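Local atomic coordinates of dihydrodipicolinate synthase (Oceanobacillus iheyensis HTE831, PDB entry 3D0C), a protein that probably catalyses the condensation of pyruvate with aspartate semialdehyde to 4-hydroxy-tetrahydrodipicolinate in lysine biosynthesis. Residues Q178-V183 / Y204-V209; L149-I154 / I173-Q178; E156-D161 / K185-A190. The protein carries 1 engineered substitution. All blocks are in the same frame, centred on the assembly; numbering follows the deposited sequence.

Contact 1: Q178-V183 / Y204-V209. Engineered in segment 178-183: Met180 (natural residue Ile).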
ATOM      1  N   GLN A 178      11.316 -18.872 -15.041  1.00 16.53           N
ATOM      2  CA  GLN A 178      12.173 -18.042 -15.880  1.00 17.62           C
ATOM      3  C   GLN A 178      13.192 -17.215 -15.089  1.00 20.07           C
ATOM      4  O   GLN A 178      14.400 -17.302 -15.335  1.00 18.29           O
ATOM      5  CB  GLN A 178      11.327 -17.099 -16.725  1.00 20.36           C
ATOM      6  CG  GLN A 178      10.488 -17.782 -17.786  1.00 22.11           C
ATOM      7  CD  GLN A 178       9.379 -16.876 -18.288  1.00 28.13           C
ATOM      8  OE1 GLN A 178       9.491 -15.648 -18.226  1.00 29.55           O
ATOM      9  NE2 GLN A 178       8.305 -17.472 -18.791  1.00 29.51           N
ATOM     10  N   VAL A 179      12.717 -16.412 -14.140  1.00 19.22           N
ATOM     11  CA  VAL A 179      13.630 -15.577 -13.369  1.00 20.93           C
ATOM     12  C   VAL A 179      14.709 -16.392 -12.645  1.00 21.57           C
ATOM     13  O   VAL A 179      15.875 -15.993 -12.614  1.00 22.41           O
ATOM     14  CB  VAL A 179      12.862 -14.669 -12.359  1.00 20.98           C
ATOM     15  CG1 VAL A 179      12.292 -15.490 -11.222  1.00 20.71           C
ATOM     16  CG2 VAL A 179      13.788 -13.594 -11.833  1.00 23.37           C
HETATM   17  N   MSE A 180      14.342 -17.543 -12.093  1.00 22.40           N
HETATM   18  CA  MSE A 180      15.324 -18.368 -11.387  1.00 27.11           C
HETATM   19  C   MSE A 180      16.388 -18.987 -12.290  1.00 26.38           C
HETATM   20  O   MSE A 180      17.515 -19.254 -11.851  1.00 26.39           O
HETATM   21  CB  MSE A 180      14.622 -19.462 -10.587  1.00 28.22           C
HETATM   22  CG  MSE A 180      13.774 -18.898  -9.461  1.00 36.32           C
HETATM   23 SE   MSE A 180      13.224 -20.229  -8.187  1.00 60.18          SE
HETATM   24  CE  MSE A 180      12.001 -21.190  -9.342  1.00 40.10           C
ATOM     25  N   ARG A 181      16.043 -19.224 -13.548  1.00 27.12           N
ATOM     26  CA  ARG A 181      17.013 -19.791 -14.474  1.00 29.35           C
ATOM     27  C   ARG A 181      17.893 -18.664 -15.001  1.00 28.53           C
ATOM     28  O   ARG A 181      19.026 -18.890 -15.429  1.00 27.00           O
ATOM     29  CB  ARG A 181      16.303 -20.486 -15.642  1.00 32.80           C
ATOM     30  CG  ARG A 181      15.559 -21.755 -15.252  1.00 40.11           C
ATOM     31  CD  ARG A 181      14.848 -22.380 -16.446  1.00 47.25           C
ATOM     32  NE  ARG A 181      15.768 -22.737 -17.526  1.00 54.23           N
ATOM     33  CZ  ARG A 181      16.719 -23.659 -17.433  1.00 56.96           C
ATOM     34  NH1 ARG A 181      16.889 -24.334 -16.305  1.00 59.59           N
ATOM     35  NH2 ARG A 181      17.504 -23.908 -18.473  1.00 58.12           N
ATOM     36  N   ALA A 182      17.367 -17.446 -14.954  1.00 26.47           N
ATOM     37  CA  ALA A 182      18.085 -16.279 -15.451  1.00 27.56           C
ATOM     38  C   ALA A 182      19.184 -15.772 -14.520  1.00 28.52           C
ATOM     39  O   ALA A 182      20.215 -15.272 -14.981  1.00 26.79           O
ATOM     40  CB  ALA A 182      17.104 -15.159 -15.737  1.00 24.57           C
ATOM     41  N   VAL A 183      18.963 -15.894 -13.215  1.00 31.06           N
ATOM     42  CA  VAL A 183      19.939 -15.434 -12.234  1.00 29.58           C
ATOM     43  C   VAL A 183      21.010 -16.486 -11.975  1.00 30.71           C
ATOM     44  O   VAL A 183      20.710 -17.592 -11.535  1.00 29.33           O
ATOM     45  CB  VAL A 183      19.252 -15.083 -10.899  1.00 30.88           C
ATOM     46  CG1 VAL A 183      20.276 -14.547  -9.903  1.00 27.46           C
ATOM     47  CG2 VAL A 183      18.155 -14.063 -11.141  1.00 28.11           C
ATOM     48  N   TYR A 204       9.063 -25.114  -5.557  1.00 15.47           N
ATOM     49  CA  TYR A 204      10.214 -25.982  -5.314  1.00 19.21           C
ATOM     50  C   TYR A 204      10.597 -26.748  -6.561  1.00 19.57           C
ATOM     51  O   TYR A 204      11.777 -26.862  -6.896  1.00 20.88           O
ATOM     52  CB  TYR A 204       9.921 -26.974  -4.186  1.00 23.40           C
ATOM     53  CG  TYR A 204      10.518 -26.569  -2.865  1.00 28.67           C
ATOM     54  CD1 TYR A 204      10.029 -25.464  -2.170  1.00 32.67           C
ATOM     55  CD2 TYR A 204      11.591 -27.274  -2.318  1.00 31.05           C
ATOM     56  CE1 TYR A 204      10.590 -25.066  -0.959  1.00 34.13           C
ATOM     57  CE2 TYR A 204      12.164 -26.886  -1.107  1.00 32.00           C
ATOM     58  CZ  TYR A 204      11.657 -25.780  -0.433  1.00 34.47           C
ATOM     59  OH  TYR A 204      12.204 -25.378   0.763  1.00 34.32           O
ATOM     60  N   HIS A 205       9.596 -27.284  -7.247  1.00 21.48           N
ATOM     61  CA  HIS A 205       9.862 -28.014  -8.473  1.00 22.27           C
ATOM     62  C   HIS A 205      10.528 -27.068  -9.468  1.00 23.32           C
ATOM     63  O   HIS A 205      11.333 -27.498 -10.297  1.00 22.77           O
ATOM     64  CB  HIS A 205       8.565 -28.565  -9.069  1.00 25.79           C
ATOM     65  CG  HIS A 205       8.745 -29.182 -10.420  1.00 28.64           C
ATOM     66  ND1 HIS A 205       9.494 -30.323 -10.625  1.00 29.32           N
ATOM     67  CD2 HIS A 205       8.312 -28.795 -11.642  1.00 28.79           C
ATOM     68  CE1 HIS A 205       9.517 -30.607 -11.911  1.00 31.81           C
ATOM     69  NE2 HIS A 205       8.807 -29.695 -12.554  1.00 31.72           N
ATOM     70  N   ALA A 206      10.201 -25.779  -9.369  1.00 23.60           N
ATOM     71  CA  ALA A 206      10.759 -24.769 -10.265  1.00 23.88           C
ATOM     72  C   ALA A 206      12.180 -24.346  -9.880  1.00 24.46           C
ATOM     73  O   ALA A 206      12.923 -23.823 -10.709  1.00 26.78           O
ATOM     74  CB  ALA A 206       9.830 -23.542 -10.320  1.00 22.99           C
ATOM     75  N   GLY A 207      12.559 -24.572  -8.627  1.00 23.65           N
ATOM     76  CA  GLY A 207      13.899 -24.212  -8.196  1.00 23.93           C
ATOM     77  C   GLY A 207      14.002 -23.495  -6.859  1.00 22.20           C
ATOM     78  O   GLY A 207      15.105 -23.318  -6.340  1.00 21.50           O
ATOM     79  N   ALA A 208      12.873 -23.074  -6.292  1.00 22.03           N
ATOM     80  CA  ALA A 208      12.899 -22.380  -5.005  1.00 21.49           C
ATOM     81  C   ALA A 208      13.557 -23.275  -3.953  1.00 21.49           C
ATOM     82  O   ALA A 208      13.521 -24.497  -4.067  1.00 21.48           O
ATOM     83  CB  ALA A 208      11.481 -21.999  -4.579  1.00 20.69           C
ATOM     84  N   VAL A 209      14.156 -22.663  -2.935  1.00 21.37           N
ATOM     85  CA  VAL A 209      14.850 -23.410  -1.890  1.00 23.02           C
ATOM     86  C   VAL A 209      14.256 -23.235  -0.496  1.00 22.78           C
ATOM     87  O   VAL A 209      14.795 -23.748   0.485  1.00 24.01           O
ATOM     88  CB  VAL A 209      16.338 -23.000  -1.828  1.00 25.72           C
ATOM     89  CG1 VAL A 209      16.986 -23.196  -3.196  1.00 26.86           C
ATOM     90  CG2 VAL A 209      16.458 -21.544  -1.386  1.00 25.23           C
TER
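Met180, a selenomethionine engineered in place of the natural isoleucine, starts with CG anti to its own carbonyl carbon (chi1 -66°), runs on extended through chi2 and bends at chi3 (-69°), which lays SE and CE along the turn Ala206-Gly207-Ala208. The methyl does the closest touching: CE is 3.1 Å from Ala206 O and 3.3 Å from Ala206 CB, both tight for a carbon. SE, one atom back, rests against the next peptide, 3.4 Å from Ala208 N, with Ala208 CB farther off at 4.4 Å. The side chain thus follows backbone more than it meets other side chains. That backbone is the C-terminal end of helix 196-206, closed by a Schellman motif in which Gly207 takes positive phi (135°). With this backbone a CB on Gly207 would collide with Ala206 O, which is reason enough for a glycine here. In the TIM barrel, the contact joins the last turns of helices 173-182 and 196-206, just before strand 210-213. Met180 also touches Phe191 of strand 190-193, and Ala206 packs on Val176 and Thr177 of helix 173-182. No hydrogen bond spans the two segments: cohesion here is van der Waals, between a polarisable selenium with its methyl and the polar atoms of a helix end.

Contact 2: L149-I154 / I173-Q178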
ATOM      1  N   LEU A 149       5.304  -5.392 -12.460  1.00 20.15           N
ATOM      2  CA  LEU A 149       6.716  -5.054 -12.568  1.00 21.09           C
ATOM      3  C   LEU A 149       7.419  -6.217 -13.247  1.00 22.93           C
ATOM      4  O   LEU A 149       7.051  -7.378 -13.060  1.00 19.64           O
ATOM      5  CB  LEU A 149       7.333  -4.817 -11.191  1.00 24.29           C
ATOM      6  CG  LEU A 149       6.826  -3.574 -10.461  1.00 27.55           C
ATOM      7  CD1 LEU A 149       7.561  -3.431  -9.134  1.00 28.22           C
ATOM      8  CD2 LEU A 149       7.037  -2.342 -11.348  1.00 26.62           C
ATOM      9  N   SER A 150       8.434  -5.901 -14.037  1.00 19.83           N
ATOM     10  CA  SER A 150       9.174  -6.921 -14.748  1.00 19.26           C
ATOM     11  C   SER A 150      10.170  -7.656 -13.867  1.00 19.39           C
ATOM     12  O   SER A 150      10.785  -7.070 -12.958  1.00 18.00           O
ATOM     13  CB  SER A 150       9.914  -6.281 -15.925  1.00 21.52           C
ATOM     14  OG  SER A 150      10.780  -7.207 -16.553  1.00 21.17           O
ATOM     15  N   ASP A 151      10.335  -8.944 -14.136  1.00 17.71           N
ATOM     16  CA  ASP A 151      11.299  -9.731 -13.395  1.00 18.71           C
ATOM     17  C   ASP A 151      12.709  -9.193 -13.652  1.00 20.88           C
ATOM     18  O   ASP A 151      13.644  -9.534 -12.934  1.00 18.90           O
ATOM     19  CB  ASP A 151      11.207 -11.208 -13.795  1.00 19.14           C
ATOM     20  CG  ASP A 151       9.894 -11.836 -13.370  1.00 22.17           C
ATOM     21  OD1 ASP A 151       9.475 -11.567 -12.223  1.00 19.49           O
ATOM     22  OD2 ASP A 151       9.288 -12.590 -14.167  1.00 18.02           O
ATOM     23  N   ASP A 152      12.865  -8.342 -14.663  1.00 22.22           N
ATOM     24  CA  ASP A 152      14.180  -7.773 -14.947  1.00 24.45           C
ATOM     25  C   ASP A 152      14.635  -6.851 -13.811  1.00 23.16           C
ATOM     26  O   ASP A 152      15.811  -6.517 -13.715  1.00 21.59           O
ATOM     27  CB  ASP A 152      14.168  -6.993 -16.259  1.00 26.61           C
ATOM     28  CG  ASP A 152      14.003  -7.886 -17.479  1.00 31.98           C
ATOM     29  OD1 ASP A 152      14.375  -9.082 -17.435  1.00 32.19           O
ATOM     30  OD2 ASP A 152      13.511  -7.371 -18.501  1.00 34.94           O
ATOM     31  N   VAL A 153      13.699  -6.423 -12.965  1.00 22.83           N
ATOM     32  CA  VAL A 153      14.042  -5.576 -11.820  1.00 21.28           C
ATOM     33  C   VAL A 153      14.934  -6.428 -10.917  1.00 23.26           C
ATOM     34  O   VAL A 153      15.958  -5.969 -10.403  1.00 19.73           O
ATOM     35  CB  VAL A 153      12.788  -5.166 -11.012  1.00 23.08           C
ATOM     36  CG1 VAL A 153      13.198  -4.523  -9.676  1.00 22.10           C
ATOM     37  CG2 VAL A 153      11.938  -4.211 -11.828  1.00 21.58           C
ATOM     38  N   ILE A 154      14.514  -7.677 -10.733  1.00 22.19           N
ATOM     39  CA  ILE A 154      15.246  -8.634  -9.920  1.00 23.45           C
ATOM     40  C   ILE A 154      16.599  -8.933 -10.576  1.00 23.13           C
ATOM     41  O   ILE A 154      17.635  -8.905  -9.914  1.00 20.32           O
ATOM     42  CB  ILE A 154      14.451  -9.962  -9.771  1.00 26.43           C
ATOM     43  CG1 ILE A 154      13.209  -9.743  -8.902  1.00 27.88           C
ATOM     44  CG2 ILE A 154      15.340 -11.040  -9.172  1.00 26.82           C
ATOM     45  CD1 ILE A 154      12.255 -10.928  -8.884  1.00 31.62           C
ATOM     46  N   ILE A 173       3.801 -19.555 -12.220  1.00 16.11           N
ATOM     47  CA  ILE A 173       4.837 -20.569 -12.287  1.00 16.89           C
ATOM     48  C   ILE A 173       5.751 -20.435 -13.494  1.00 16.86           C
ATOM     49  O   ILE A 173       6.904 -20.868 -13.433  1.00 17.82           O
ATOM     50  CB  ILE A 173       4.229 -22.004 -12.215  1.00 20.53           C
ATOM     51  CG1 ILE A 173       5.283 -22.969 -11.693  1.00 24.06           C
ATOM     52  CG2 ILE A 173       3.717 -22.454 -13.571  1.00 21.88           C
ATOM     53  CD1 ILE A 173       5.609 -22.757 -10.238  1.00 28.12           C
ATOM     54  N   GLN A 174       5.260 -19.845 -14.583  1.00 15.92           N
ATOM     55  CA  GLN A 174       6.112 -19.658 -15.759  1.00 15.92           C
ATOM     56  C   GLN A 174       7.177 -18.611 -15.405  1.00 16.34           C
ATOM     57  O   GLN A 174       8.367 -18.804 -15.661  1.00 14.97           O
ATOM     58  CB  GLN A 174       5.299 -19.155 -16.954  1.00 17.85           C
ATOM     59  CG  GLN A 174       4.194 -20.085 -17.458  1.00 20.24           C
ATOM     60  CD  GLN A 174       4.722 -21.350 -18.118  1.00 23.59           C
ATOM     61  OE1 GLN A 174       5.844 -21.381 -18.629  1.00 21.46           O
ATOM     62  NE2 GLN A 174       3.903 -22.397 -18.127  1.00 20.40           N
ATOM     63  N   ARG A 175       6.739 -17.494 -14.826  1.00 14.82           N
ATOM     64  CA  ARG A 175       7.646 -16.416 -14.446  1.00 17.56           C
ATOM     65  C   ARG A 175       8.654 -16.824 -13.384  1.00 17.62           C
ATOM     66  O   ARG A 175       9.826 -16.451 -13.464  1.00 15.39           O
ATOM     67  CB  ARG A 175       6.868 -15.196 -13.934  1.00 17.01           C
ATOM     68  CG  ARG A 175       6.252 -14.354 -15.032  1.00 22.01           C
ATOM     69  CD  ARG A 175       5.565 -13.103 -14.496  1.00 23.58           C
ATOM     70  NE  ARG A 175       6.487 -12.165 -13.859  1.00 26.83           N
ATOM     71  CZ  ARG A 175       6.172 -10.907 -13.553  1.00 31.05           C
ATOM     72  NH1 ARG A 175       4.961 -10.443 -13.832  1.00 29.29           N
ATOM     73  NH2 ARG A 175       7.059 -10.114 -12.969  1.00 30.25           N
ATOM     74  N   VAL A 176       8.209 -17.576 -12.381  1.00 18.42           N
ATOM     75  CA  VAL A 176       9.126 -17.970 -11.329  1.00 20.01           C
ATOM     76  C   VAL A 176      10.222 -18.857 -11.879  1.00 19.57           C
ATOM     77  O   VAL A 176      11.382 -18.738 -11.481  1.00 18.66           O
ATOM     78  CB  VAL A 176       8.412 -18.697 -10.157  1.00 22.93           C
ATOM     79  CG1 VAL A 176       7.821 -20.019 -10.610  1.00 24.26           C
ATOM     80  CG2 VAL A 176       9.408 -18.918  -9.031  1.00 25.17           C
ATOM     81  N   THR A 177       9.863 -19.736 -12.809  1.00 19.20           N
ATOM     82  CA  THR A 177      10.848 -20.626 -13.416  1.00 16.24           C
ATOM     83  C   THR A 177      11.832 -19.812 -14.258  1.00 16.97           C
ATOM     84  O   THR A 177      13.039 -20.026 -14.197  1.00 15.98           O
ATOM     85  CB  THR A 177      10.159 -21.682 -14.305  1.00 18.25           C
ATOM     86  OG1 THR A 177       9.229 -22.433 -13.511  1.00 17.65           O
ATOM     87  CG2 THR A 177      11.186 -22.637 -14.907  1.00 17.58           C
ATOM     88  N   GLN A 178      11.316 -18.872 -15.041  1.00 16.53           N
ATOM     89  CA  GLN A 178      12.173 -18.042 -15.880  1.00 17.62           C
ATOM     90  C   GLN A 178      13.192 -17.215 -15.089  1.00 20.07           C
ATOM     91  O   GLN A 178      14.400 -17.302 -15.335  1.00 18.29           O
ATOM     92  CB  GLN A 178      11.327 -17.099 -16.725  1.00 20.36           C
ATOM     93  CG  GLN A 178      10.488 -17.782 -17.786  1.00 22.11           C
ATOM     94  CD  GLN A 178       9.379 -16.876 -18.288  1.00 28.13           C
ATOM     95  OE1 GLN A 178       9.491 -15.648 -18.226  1.00 29.55           O
ATOM     96  NE2 GLN A 178       8.305 -17.472 -18.791  1.00 29.51           N
TER
HETATM   97  O   HOH W   1      10.450 -14.241 -15.737  1.00 28.70           O
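Arg175 leans across from helix 173-182 to Asp151, and its chain from CB to NE runs past one carboxylate oxygen. CB and CG each lie 3.6 Å from Asp151 OD2, CD a little farther away. A bend at chi3 (64°) then turns the guanidinium back onto the acid. NE donates to Asp151 OD2 at 2.8 Å, from the syn side but out of the carboxylate plane, while NH2 donates to Asp151 OD1 at 2.9 Å, an oxygen it meets from above that plane. This is a side-on, two-nitrogen salt bridge, yet not a flat one, since the two planes stand 66° apart. NH2 has a second acceptor, Leu149 O at 2.7 Å, reached nearly along the carbonyl axis, and NH1 bonds Ala147 O. All three nitrogens donate to the loop that follows strand 140-144, at the catalytic end of the barrel, and the guanidinium is fixed in rotation. Asp151 has further partners: OD1 is hydrogen-bonded by Tyr168 OH, and water 1 bridges OD2 (2.6 Å) to Gln178 OE1 (3.0 Å). Phe144 and Tyr168 pack beside the ion pair. A leucine in place of Arg175 would probably leave the Asp151 carboxylate without its countercharge and the carbonyls of Leu149 and Ala147 without these donors, freeing the loop to shift. With arginine, tyrosine and water around it, and the start of helix 152-157 close by, Asp151 is likely to remain ionised, so charge pairing and backbone bonding together tie this loop to the neighbouring helix.

Contact 3: E156-D161 / K185-A190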
ATOM      1  N   GLU A 156      18.347  -7.191 -12.638  1.00 22.03           N
ATOM      2  CA  GLU A 156      19.193  -6.006 -12.542  1.00 25.55           C
ATOM      3  C   GLU A 156      19.877  -5.883 -11.176  1.00 25.40           C
ATOM      4  O   GLU A 156      21.053  -5.523 -11.085  1.00 25.41           O
ATOM      5  CB  GLU A 156      18.344  -4.758 -12.789  1.00 29.48           C
ATOM      6  CG  GLU A 156      18.973  -3.467 -12.319  1.00 35.93           C
ATOM      7  CD  GLU A 156      19.769  -2.785 -13.402  1.00 40.96           C
ATOM      8  OE1 GLU A 156      20.648  -3.444 -13.998  1.00 44.15           O
ATOM      9  OE2 GLU A 156      19.513  -1.588 -13.657  1.00 42.70           O
ATOM     10  N   LEU A 157      19.141  -6.193 -10.116  1.00 23.53           N
ATOM     11  CA  LEU A 157      19.662  -6.076  -8.756  1.00 24.18           C
ATOM     12  C   LEU A 157      20.433  -7.270  -8.196  1.00 22.36           C
ATOM     13  O   LEU A 157      21.260  -7.109  -7.294  1.00 19.07           O
ATOM     14  CB  LEU A 157      18.509  -5.757  -7.806  1.00 24.76           C
ATOM     15  CG  LEU A 157      17.730  -4.473  -8.091  1.00 26.41           C
ATOM     16  CD1 LEU A 157      16.464  -4.454  -7.253  1.00 27.33           C
ATOM     17  CD2 LEU A 157      18.605  -3.269  -7.788  1.00 27.35           C
ATOM     18  N   ALA A 158      20.158  -8.460  -8.722  1.00 24.11           N
ATOM     19  CA  ALA A 158      20.794  -9.689  -8.247  1.00 26.28           C
ATOM     20  C   ALA A 158      22.300  -9.615  -7.973  1.00 27.15           C
ATOM     21  O   ALA A 158      22.775 -10.160  -6.979  1.00 26.96           O
ATOM     22  CB  ALA A 158      20.502 -10.826  -9.213  1.00 24.18           C
ATOM     23  N   PRO A 159      23.070  -8.949  -8.849  1.00 28.55           N
ATOM     24  CA  PRO A 159      24.522  -8.825  -8.678  1.00 31.84           C
ATOM     25  C   PRO A 159      24.991  -8.160  -7.389  1.00 31.54           C
ATOM     26  O   PRO A 159      26.142  -8.344  -6.973  1.00 30.33           O
ATOM     27  CB  PRO A 159      24.942  -8.027  -9.912  1.00 33.63           C
ATOM     28  CG  PRO A 159      23.983  -8.494 -10.936  1.00 33.88           C
ATOM     29  CD  PRO A 159      22.671  -8.440 -10.172  1.00 31.34           C
ATOM     30  N   LEU A 160      24.117  -7.371  -6.769  1.00 30.48           N
ATOM     31  CA  LEU A 160      24.471  -6.686  -5.530  1.00 28.21           C
ATOM     32  C   LEU A 160      24.755  -7.682  -4.426  1.00 25.28           C
ATOM     33  O   LEU A 160      23.897  -8.494  -4.088  1.00 23.29           O
ATOM     34  CB  LEU A 160      23.341  -5.755  -5.081  1.00 31.61           C
ATOM     35  CG  LEU A 160      22.950  -4.614  -6.026  1.00 35.68           C
ATOM     36  CD1 LEU A 160      21.783  -3.832  -5.444  1.00 38.36           C
ATOM     37  CD2 LEU A 160      24.149  -3.701  -6.245  1.00 38.66           C
ATOM     38  N   ASP A 161      25.954  -7.612  -3.859  1.00 23.26           N
ATOM     39  CA  ASP A 161      26.329  -8.513  -2.779  1.00 23.36           C
ATOM     40  C   ASP A 161      25.306  -8.536  -1.645  1.00 22.43           C
ATOM     41  O   ASP A 161      24.963  -9.607  -1.132  1.00 19.60           O
ATOM     42  CB  ASP A 161      27.696  -8.120  -2.218  1.00 28.39           C
ATOM     43  CG  ASP A 161      28.840  -8.681  -3.035  1.00 34.52           C
ATOM     44  OD1 ASP A 161      28.881  -9.921  -3.199  1.00 37.12           O
ATOM     45  OD2 ASP A 161      29.690  -7.897  -3.517  1.00 35.51           O
ATOM     46  N   LYS A 185      24.140 -18.546 -10.261  1.00 34.16           N
ATOM     47  CA  LYS A 185      24.383 -18.920  -8.874  1.00 36.00           C
ATOM     48  C   LYS A 185      25.402 -17.983  -8.227  1.00 33.81           C
ATOM     49  O   LYS A 185      25.336 -17.718  -7.025  1.00 32.15           O
ATOM     50  CB  LYS A 185      24.879 -20.372  -8.783  1.00 39.50           C
ATOM     51  CG  LYS A 185      26.394 -20.544  -8.846  1.00 46.63           C
ATOM     52  CD  LYS A 185      26.800 -21.993  -8.585  1.00 52.57           C
ATOM     53  CE  LYS A 185      28.302 -22.119  -8.361  1.00 56.45           C
ATOM     54  NZ  LYS A 185      28.754 -21.324  -7.176  1.00 59.56           N
ATOM     55  N   SER A 186      26.330 -17.476  -9.031  1.00 32.69           N
ATOM     56  CA  SER A 186      27.373 -16.586  -8.530  1.00 32.34           C
ATOM     57  C   SER A 186      26.810 -15.335  -7.869  1.00 32.07           C
ATOM     58  O   SER A 186      27.491 -14.698  -7.062  1.00 30.68           O
ATOM     59  CB  SER A 186      28.333 -16.177  -9.658  1.00 33.10           C
ATOM     60  OG  SER A 186      27.691 -15.381 -10.642  1.00 34.75           O
ATOM     61  N   SER A 187      25.572 -14.980  -8.205  1.00 28.38           N
ATOM     62  CA  SER A 187      24.953 -13.794  -7.625  1.00 28.36           C
ATOM     63  C   SER A 187      24.485 -14.027  -6.195  1.00 27.49           C
ATOM     64  O   SER A 187      24.083 -13.094  -5.497  1.00 25.57           O
ATOM     65  CB  SER A 187      23.782 -13.325  -8.489  1.00 31.07           C
ATOM     66  OG  SER A 187      24.246 -12.714  -9.682  1.00 30.69           O
ATOM     67  N   ASN A 188      24.525 -15.281  -5.765  1.00 26.74           N
ATOM     68  CA  ASN A 188      24.134 -15.637  -4.410  1.00 26.01           C
ATOM     69  C   ASN A 188      22.804 -15.049  -3.947  1.00 24.12           C
ATOM     70  O   ASN A 188      22.741 -14.321  -2.956  1.00 21.26           O
ATOM     71  CB  ASN A 188      25.239 -15.225  -3.441  1.00 27.11           C
ATOM     72  CG  ASN A 188      26.535 -15.942  -3.720  1.00 31.00           C
ATOM     73  OD1 ASN A 188      26.564 -17.171  -3.806  1.00 29.79           O
ATOM     74  ND2 ASN A 188      27.615 -15.187  -3.866  1.00 30.78           N
ATOM     75  N   VAL A 189      21.745 -15.381  -4.672  1.00 25.57           N
ATOM     76  CA  VAL A 189      20.409 -14.912  -4.335  1.00 24.10           C
ATOM     77  C   VAL A 189      19.521 -16.126  -4.109  1.00 23.08           C
ATOM     78  O   VAL A 189      19.292 -16.914  -5.032  1.00 21.61           O
ATOM     79  CB  VAL A 189      19.797 -14.066  -5.470  1.00 24.69           C
ATOM     80  CG1 VAL A 189      18.389 -13.635  -5.090  1.00 27.48           C
ATOM     81  CG2 VAL A 189      20.668 -12.845  -5.743  1.00 25.68           C
ATOM     82  N   ALA A 190      19.035 -16.285  -2.883  1.00 19.78           N
ATOM     83  CA  ALA A 190      18.159 -17.405  -2.564  1.00 22.18           C
ATOM     84  C   ALA A 190      16.716 -17.056  -2.945  1.00 22.53           C
ATOM     85  O   ALA A 190      16.199 -16.012  -2.547  1.00 22.78           O
ATOM     86  CB  ALA A 190      18.244 -17.728  -1.073  1.00 19.37           C
TER
HETATM   87  O   HOH W   2      27.220 -12.236  -3.535  1.00 29.71           O
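The peptide that joins Ala158 to Pro159 is the flat group of this contact: Ser187 CB and OG lie over one of its faces, while Val189 CG2 comes in beside its oxygen. In the TIM barrel, this is where the chain leaving helix 152-157 for strand 163-168 meets the chain entering strand 190-193, at the N-terminal end of the strands, the end opposite the catalytic mouth. Each side is a tight turn. Leu157 to Leu160 form a type I turn with Leu160 N bonded to Leu157 O, and residues 185-187 form a short 3-10 segment, after which Asn188 takes positive phi (48°) and the chain turns into strand 190-193.

Ser187 carries most of the contact from its side. With OG anti to its carbonyl carbon (chi1 -74°), CB sits 3.6 Å from Ala158 O and the hydroxyl hangs 4.0 Å from Pro159 CA. Val189 holds CG1 anti to its backbone N (chi1 178°), which turns the other methyl, CG2, to Ala158: it lies 3.6 Å from Ala158 O and 4.0 Å from Ala158 CB. No direct hydrogen bond links the segments, and the touching is of methyls, methylene and carbonyl. Ala158 also packs on Val183, and Val189 on Ile166, so Val189 joins the loop after helix 152-157 to strand 163-168. Nearer the surface, water 2 bridges the two turns, donating to Asp161 OD1 at 2.9 Å and accepting from Asn188 ND2 at 3.0 Å.

From the N terminus, the loop at 149-154 opens contact 2 and 156-161, at the other end of helix 152-157, opens contact 3. After strand 163-168, segment 173-178 closes contact 2. Gln178, shared with it, begins contact 1, so these two stand in series along helix 173-182. Segment 185-190 then closes contact 3, which crosses both of the others, and 204-209 closes contact 1 beyond helix 196-206. Together they tie helices 152-157, 173-182 and 196-206 side by side around successive barrel strands, contact 2 at the catalytic end and contacts 1 and 3 at the opposite one. Val179 packs on Ile154 and Asp151, and Val209 on Ala190, bridging neighbouring contacts.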